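Side-chain contacts in Serine/threonine-protein kinase-like protein ACR4 (Arabidopsis thaliana, PDB 7A0J), which acts as a plasma-membrane receptor kinase controlling formative cell division in root meristems in response to the CLE40 peptide, this chain being its extracellular beta-propeller domain: residues A[74-79]-A[97-102]; A[80-85]-A[124-129]; A[93-98]-A[148-153]. All coordinates share one frame; numbering follows the deposited sequence. Where two conformers were deposited one is given.

From the N terminus, the loop after strand 68-72 supplies first 74-79, for contact 1, and then 80-85, for contact 2. Contact 1 closes the shorter loop, returning at 97-102; contact 2 closes a longer one at 124-129, and the two cross. Contact 3 starts at 93-98, on the stretch where contact 1 ends, so that Gly97 and Asp98 are shared; it closes at 148-153 and crosses contact 2. Contacts 1 and 2 join repeats 2 and 3 and meet in one sheet, where the Cys102-Cys125 disulfide links strands 100-105 and 120-127. Contact 3 carries the same sheet over to repeat 4, nearer the middle of the propeller.

Contact 1 (A[74-79]-A[97-102]); sequences SAFIQM and GDYHLC
Phe76 and Tyr99 set their rings alongside each other at a junction between successive blades of the beta-propeller, where the loop after strand 68-72 meets the turn leading into strand 100-105. The two side chains run the same way. In each, CG stands opposite the carbonyl carbon and beside the backbone N (chi1 -64° for Phe76, -45° for Tyr99), and this shared choice lets the two rings run side by side in one direction. They touch from the root up: Phe76 CB lies 3.9 Å from Tyr99 CB, and the closest approach, Phe76 CD2 to Tyr99 CD1, is a tight 3.3 Å. The planes are inclined at 56° with the ring centroids 4.6 Å apart, an oblique pairing that is neither a parallel stack nor a T-shape. Asp98 CB covers one face of the Tyr99 ring near its rim.

Behind the rings the buried Ile77 turns its CB toward the 97-102 turn. Its CG2 branch, opposite its own carbonyl carbon, reaches Tyr99 O at 3.6 Å and lies 4.3 Å from His100 CA, where strand 100-105 begins. The contact therefore grades from a rather exposed aromatic pair to the buried side chain of Ile77, which also packs on Phe57 of strand 57-62. All of these contacts across the two segments are apolar or van der Waals in kind; the polar bonds instead shape each segment from within. In the turn, Gly97 N donates to His100 O at 2.8 Å. In the loop an ST turn fixes the approach of Phe76 and Ile77: Ser74 OG accepts from Phe76 N at 3.2 Å and, in a weaker bond, from Ile77 N at 3.4 Å.

Contact 2 (A[80-85]-A[124-129]); sequences GVPQPM and DCWGYN
Pro82 stands over one face of the Trp126 indole with its CB-CG edge turned onto the ring, the two side chains crossing at about a right angle. Its CG sits 3.7 Å from the centroid of the six-membered ring and only 11° off the ring normal, a CH-pi contact over the middle of the face, while Pro82 CB continues the cover toward the five-membered ring. The backbone of Asp124, two residues back along the same strand, approaches the opposite face near the rim.

The indole edge is used differently. Trp126 NE1 donates to Pro84 O at 3.0 Å in a nearly straight bond (170°), with the oxygen in the ring plane; seen from the acceptor, the donor stands 36° out of the carbonyl plane. Pro84 follows a cis peptide bond, and its ring slides past the indole in the opposite direction, bringing CD to 4.0 Å from Trp126 CD1. Met85 crosses the indole at about a right angle: CG leaves anti to the backbone N, and bends at the next two torsions carry CE to 3.8 Å from Trp126 CZ2. Gln83 CB is directed away from Trp126; its OE1 accepts from Met85 N at 3.0 Å, within the loop.

With an alanine at Trp126, Pro82 would probably lose the ring it rests on and Pro84 O its indole donor, opening a gap under the loop. Pro68 touches Pro82, Met85 and Trp126. A large aromatic residue is thus covered on one face and gripped at its N-H edge by the loop that follows strand 68-72, a packing of consecutive blades in a beta-propeller.

Contact 3 (A[93-98]-A[148-153]); sequences EVSAGD and EFNCAL
Ser95 and Asn150 face each other from two strands of different sheets, and this buried polar meeting carries nearly all of the contact. The Ser95 hydroxyl occupies the position between its backbone N and carbonyl carbon (chi1 60°), which directs OG at the amide of Asn150. As modelled, Ser95 OG is 3.0 Å from Asn150 ND2 and 3.1 Å from Asn150 OD1. The amide is probably turned over in the model, so the assignment of its two terminal atoms is doubtful; with the amide turned back, the close pair may be a hydrogen bond. The same amide also lies close to His100 NE2, in a pair whose nature is undecided.

Van der Waals packing encloses the pair. Both Ser95 and Asn150 rest on Cys102 of strand 100-105, and strand 139-145 contributes Leu143 beside Ser95 and Ala145 beside Asn150.

Backbone bonding holds each partner within its own sheet. Ser95 O probably accepts from Cys102 N at 2.9 Å, and Asn150 is paired with Trp163 through main-chain atoms. A covalent link adds to this: Cys151, next to Asn150, is joined by a disulfide to Cys162.

Carboxylates toward the two ends of 93-98 find partners in other parts of the propeller. Glu93 grips the next sheet with both carboxylate oxygens, OE1 accepting from the backbone N of Leu143 and OE2 from that of Ser142. Asp98 is bound by the hydroxyls of Tyr11 and Ser147, with a long, weak ion pair to Lys240.

The contact centre is about 7 Å from the centre of the chain, where strand 91-96, an outermost strand of its four-stranded antiparallel sheet, faces the following sheet: the inner seam between neighbouring blades of a beta-propeller.

Contact 1 (A[74-79]-A[97-102])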
# COMPACT_ATOMS: atom_id res chain seq x y z
N SER A 74 2.73 17.83 -2.01
CA SER A 74 2.74 17.26 -3.38
C SER A 74 2.18 18.28 -4.36
O SER A 74 1.16 18.92 -4.03
CB SER A 74 1.96 15.97 -3.43
OG SER A 74 1.85 15.50 -4.76
N ALA A 75 2.81 18.42 -5.52
CA ALA A 75 2.40 19.33 -6.62
C ALA A 75 1.28 18.69 -7.44
O ALA A 75 0.73 19.39 -8.32
CB ALA A 75 3.59 19.66 -7.49
N PHE A 76 0.95 17.42 -7.18
CA PHE A 76 0.03 16.58 -8.00
C PHE A 76 -1.28 16.29 -7.25
O PHE A 76 -2.31 16.13 -7.94
CB PHE A 76 0.75 15.31 -8.44
CG PHE A 76 1.93 15.55 -9.35
CD1 PHE A 76 1.74 16.02 -10.64
CD2 PHE A 76 3.23 15.34 -8.90
CE1 PHE A 76 2.83 16.25 -11.47
CE2 PHE A 76 4.31 15.57 -9.74
CZ PHE A 76 4.11 16.03 -11.02
N ILE A 77 -1.26 16.21 -5.92
CA ILE A 77 -2.49 16.01 -5.09
C ILE A 77 -2.53 17.05 -3.96
O ILE A 77 -1.46 17.55 -3.56
CB ILE A 77 -2.59 14.58 -4.52
CG1 ILE A 77 -1.40 14.21 -3.64
CG2 ILE A 77 -2.81 13.56 -5.63
CD1 ILE A 77 -1.76 13.28 -2.50
N GLN A 78 -3.74 17.32 -3.46
CA GLN A 78 -3.99 18.22 -2.30
C GLN A 78 -3.90 17.40 -1.01
O GLN A 78 -4.22 16.19 -1.06
CB GLN A 78 -5.36 18.91 -2.44
CG GLN A 78 -6.56 17.97 -2.47
CD GLN A 78 -6.92 17.46 -3.84
OE1 GLN A 78 -6.34 17.85 -4.85
NE2 GLN A 78 -7.88 16.56 -3.89
N MET A 79 -3.48 18.03 0.09
CA MET A 79 -3.35 17.40 1.43
C MET A 79 -4.68 17.53 2.18
O MET A 79 -5.60 18.17 1.65
CB MET A 79 -2.22 18.05 2.23
CG MET A 79 -0.85 17.90 1.58
SD MET A 79 -0.31 16.17 1.42
CE MET A 79 -0.85 15.78 -0.24
N GLY A 97 -0.72 5.63 -4.98
CA GLY A 97 0.34 5.45 -5.99
C GLY A 97 1.41 6.51 -5.82
O GLY A 97 1.58 7.00 -4.69
N ASP A 98 2.11 6.86 -6.90
CA ASP A 98 3.15 7.92 -6.91
C ASP A 98 2.46 9.28 -6.76
O ASP A 98 2.84 10.04 -5.84
CB ASP A 98 4.00 7.86 -8.18
CG ASP A 98 4.88 6.63 -8.28
OD1 ASP A 98 5.06 5.95 -7.25
OD2 ASP A 98 5.37 6.35 -9.39
N TYR A 99 1.47 9.57 -7.62
CA TYR A 99 0.84 10.90 -7.78
C TYR A 99 -0.69 10.78 -7.77
O TYR A 99 -1.36 11.66 -8.35
CB TYR A 99 1.31 11.55 -9.08
CG TYR A 99 2.79 11.45 -9.33
CD1 TYR A 99 3.70 12.12 -8.52
CD2 TYR A 99 3.29 10.70 -10.38
CE1 TYR A 99 5.06 12.03 -8.75
CE2 TYR A 99 4.66 10.60 -10.62
CZ TYR A 99 5.54 11.27 -9.80
OH TYR A 99 6.89 11.19 -10.02
N HIS A 100 -1.24 9.75 -7.13
CA HIS A 100 -2.71 9.52 -7.05
C HIS A 100 -3.06 8.77 -5.76
O HIS A 100 -2.20 8.05 -5.22
CB HIS A 100 -3.22 8.78 -8.30
CG HIS A 100 -3.22 7.29 -8.18
ND1 HIS A 100 -2.16 6.51 -8.59
CD2 HIS A 100 -4.15 6.45 -7.68
CE1 HIS A 100 -2.43 5.25 -8.35
NE2 HIS A 100 -3.64 5.18 -7.79
N LEU A 101 -4.30 8.96 -5.29
CA LEU A 101 -4.91 8.23 -4.16
C LEU A 101 -6.28 7.70 -4.61
O LEU A 101 -7.02 8.48 -5.24
CB LEU A 101 -5.05 9.19 -2.97
CG LEU A 101 -5.78 8.62 -1.75
CD1 LEU A 101 -4.96 7.52 -1.10
CD2 LEU A 101 -6.08 9.73 -0.75
N CYS A 102 -6.59 6.44 -4.31
CA CYS A 102 -7.92 5.81 -4.55
C CYS A 102 -8.53 5.38 -3.21
O CYS A 102 -7.78 4.87 -2.36
CB CYS A 102 -7.82 4.61 -5.48
SG CYS A 102 -7.41 5.06 -7.19

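Contact 2 (A[80-85]-A[124-129])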
# COMPACT_ATOMS: atom_id res chain seq x y z
N GLY A 80 -4.76 16.92 3.37
CA GLY A 80 -6.00 16.80 4.16
C GLY A 80 -6.99 15.86 3.49
O GLY A 80 -6.54 14.96 2.75
N VAL A 81 -8.29 16.06 3.73
CA VAL A 81 -9.38 15.27 3.09
C VAL A 81 -9.50 15.75 1.64
O VAL A 81 -9.83 16.91 1.41
CB VAL A 81 -10.72 15.40 3.85
CG1 VAL A 81 -11.84 14.64 3.17
CG2 VAL A 81 -10.58 14.96 5.30
N PRO A 82 -9.25 14.88 0.64
CA PRO A 82 -9.14 15.31 -0.75
C PRO A 82 -10.49 15.73 -1.35
O PRO A 82 -11.46 15.04 -1.12
CB PRO A 82 -8.60 14.07 -1.48
CG PRO A 82 -9.11 12.92 -0.64
CD PRO A 82 -9.05 13.43 0.79
N GLN A 83 -10.51 16.84 -2.09
CA GLN A 83 -11.67 17.34 -2.87
C GLN A 83 -11.50 16.91 -4.33
O GLN A 83 -10.38 16.82 -4.81
CB GLN A 83 -11.79 18.86 -2.75
CG GLN A 83 -12.21 19.34 -1.37
CD GLN A 83 -13.62 18.92 -1.01
OE1 GLN A 83 -14.50 18.82 -1.86
NE2 GLN A 83 -13.84 18.65 0.27
N PRO A 84 -12.59 16.65 -5.09
CA PRO A 84 -13.96 16.71 -4.58
C PRO A 84 -14.30 15.58 -3.60
O PRO A 84 -13.94 14.45 -3.85
CB PRO A 84 -14.85 16.57 -5.84
CG PRO A 84 -13.90 16.75 -7.01
CD PRO A 84 -12.55 16.28 -6.51
N MET A 85 -14.99 15.92 -2.51
CA MET A 85 -15.47 14.96 -1.47
C MET A 85 -16.94 15.25 -1.18
O MET A 85 -17.28 16.44 -0.97
CB MET A 85 -14.65 15.11 -0.18
CG MET A 85 -15.08 14.17 0.94
SD MET A 85 -14.86 12.42 0.52
CE MET A 85 -13.07 12.30 0.51
N ASP A 124 -13.42 5.96 -5.68
CA ASP A 124 -13.06 7.37 -5.95
C ASP A 124 -11.54 7.51 -5.93
O ASP A 124 -10.92 7.04 -4.95
CB ASP A 124 -13.69 8.31 -4.93
CG ASP A 124 -15.21 8.22 -4.87
OD1 ASP A 124 -15.83 8.24 -5.94
OD2 ASP A 124 -15.74 8.14 -3.75
N CYS A 125 -10.96 8.11 -6.97
CA CYS A 125 -9.50 8.37 -7.08
C CYS A 125 -9.26 9.88 -7.28
O CYS A 125 -10.11 10.53 -7.92
CB CYS A 125 -8.88 7.55 -8.20
SG CYS A 125 -9.14 5.77 -8.00
N TRP A 126 -8.17 10.39 -6.71
CA TRP A 126 -7.72 11.81 -6.80
C TRP A 126 -6.26 11.85 -7.26
O TRP A 126 -5.47 11.01 -6.78
CB TRP A 126 -7.87 12.51 -5.44
CG TRP A 126 -9.25 12.47 -4.86
CD1 TRP A 126 -10.23 13.40 -5.01
CD2 TRP A 126 -9.80 11.44 -4.01
NE1 TRP A 126 -11.35 13.03 -4.32
CE2 TRP A 126 -11.12 11.83 -3.70
CE3 TRP A 126 -9.31 10.23 -3.49
CZ2 TRP A 126 -11.95 11.06 -2.89
CZ3 TRP A 126 -10.13 9.47 -2.70
CH2 TRP A 126 -11.43 9.88 -2.40
N GLY A 127 -5.91 12.81 -8.12
CA GLY A 127 -4.52 13.15 -8.46
C GLY A 127 -4.31 13.41 -9.94
O GLY A 127 -5.30 13.71 -10.63
N TYR A 128 -3.06 13.32 -10.39
CA TYR A 128 -2.60 13.58 -11.78
C TYR A 128 -3.26 12.57 -12.73
O TYR A 128 -2.93 11.37 -12.66
CB TYR A 128 -1.08 13.49 -11.87
N ASN A 129 -4.18 13.07 -13.58
CA ASN A 129 -4.83 12.31 -14.68
C ASN A 129 -5.58 11.10 -14.12
O ASN A 129 -5.61 10.06 -14.82
CB ASN A 129 -3.81 11.90 -15.75

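Contact 3 (A[93-98]-A[148-153])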
# COMPACT_ATOMS: atom_id res chain seq x y z
N GLU A 93 -11.21 1.41 2.47
CA GLU A 93 -9.76 1.30 2.17
C GLU A 93 -9.28 2.55 1.42
O GLU A 93 -10.11 3.22 0.78
CB GLU A 93 -9.47 0.07 1.31
CG GLU A 93 -9.89 -1.24 1.95
CD GLU A 93 -9.52 -2.47 1.15
OE1 GLU A 93 -8.53 -2.41 0.39
OE2 GLU A 93 -10.22 -3.49 1.28
N VAL A 94 -7.98 2.82 1.50
CA VAL A 94 -7.26 3.84 0.68
C VAL A 94 -5.96 3.19 0.17
O VAL A 94 -5.34 2.44 0.94
CB VAL A 94 -6.98 5.14 1.46
CG1 VAL A 94 -8.27 5.89 1.77
CG2 VAL A 94 -6.20 4.88 2.74
N SER A 95 -5.60 3.46 -1.08
CA SER A 95 -4.32 3.04 -1.71
C SER A 95 -3.71 4.22 -2.46
O SER A 95 -4.42 4.81 -3.30
CB SER A 95 -4.52 1.85 -2.61
OG SER A 95 -5.43 2.15 -3.65
N ALA A 96 -2.46 4.55 -2.16
CA ALA A 96 -1.71 5.69 -2.74
C ALA A 96 -0.66 5.16 -3.73
O ALA A 96 0.17 4.32 -3.32
CB ALA A 96 -1.06 6.50 -1.64
N GLY A 97 -0.72 5.63 -4.98
CA GLY A 97 0.34 5.45 -5.99
C GLY A 97 1.41 6.51 -5.82
O GLY A 97 1.58 7.00 -4.69
N ASP A 98 2.11 6.86 -6.90
CA ASP A 98 3.15 7.92 -6.91
C ASP A 98 2.46 9.28 -6.76
O ASP A 98 2.84 10.04 -5.84
CB ASP A 98 4.00 7.86 -8.18
CG ASP A 98 4.88 6.63 -8.28
OD1 ASP A 98 5.06 5.95 -7.25
OD2 ASP A 98 5.37 6.35 -9.39
N GLU A 148 0.99 4.15 -12.36
CA GLU A 148 0.04 4.68 -13.38
C GLU A 148 -1.21 3.78 -13.47
O GLU A 148 -1.88 3.83 -14.51
CB GLU A 148 0.73 4.78 -14.74
CG GLU A 148 2.03 5.57 -14.70
CD GLU A 148 2.72 5.73 -16.04
OE1 GLU A 148 2.02 5.92 -17.06
OE2 GLU A 148 3.97 5.66 -16.07
N PHE A 149 -1.51 3.02 -12.41
CA PHE A 149 -2.70 2.12 -12.32
C PHE A 149 -3.04 1.86 -10.85
O PHE A 149 -2.23 2.20 -9.97
CB PHE A 149 -2.43 0.81 -13.06
CG PHE A 149 -1.38 -0.07 -12.42
CD1 PHE A 149 -1.73 -1.03 -11.49
CD2 PHE A 149 -0.04 0.08 -12.75
CE1 PHE A 149 -0.76 -1.83 -10.90
CE2 PHE A 149 0.93 -0.72 -12.16
CZ PHE A 149 0.57 -1.67 -11.24
N ASN A 150 -4.21 1.26 -10.61
CA ASN A 150 -4.67 0.78 -9.28
C ASN A 150 -5.37 -0.57 -9.47
O ASN A 150 -6.06 -0.74 -10.49
CB ASN A 150 -5.57 1.81 -8.59
CG ASN A 150 -5.48 1.77 -7.08
OD1 ASN A 150 -5.91 0.80 -6.45
ND2 ASN A 150 -4.92 2.81 -6.49
N CYS A 151 -5.18 -1.51 -8.53
CA CYS A 151 -5.76 -2.88 -8.58
C CYS A 151 -6.62 -3.13 -7.34
O CYS A 151 -6.58 -2.31 -6.40
CB CYS A 151 -4.67 -3.94 -8.67
SG CYS A 151 -3.67 -3.80 -10.17
N ALA A 152 -7.37 -4.24 -7.36
CA ALA A 152 -8.23 -4.72 -6.26
C ALA A 152 -8.61 -6.18 -6.52
O ALA A 152 -8.51 -6.62 -7.69
CB ALA A 152 -9.46 -3.84 -6.15
N LEU A 153 -9.02 -6.90 -5.47
CA LEU A 153 -9.49 -8.30 -5.55
C LEU A 153 -11.02 -8.32 -5.57
O LEU A 153 -11.63 -7.58 -4.78
CB LEU A 153 -8.95 -9.10 -4.36
CG LEU A 153 -7.44 -9.34 -4.37
CD1 LEU A 153 -7.00 -10.07 -3.10
CD2 LEU A 153 -7.01 -10.11 -5.61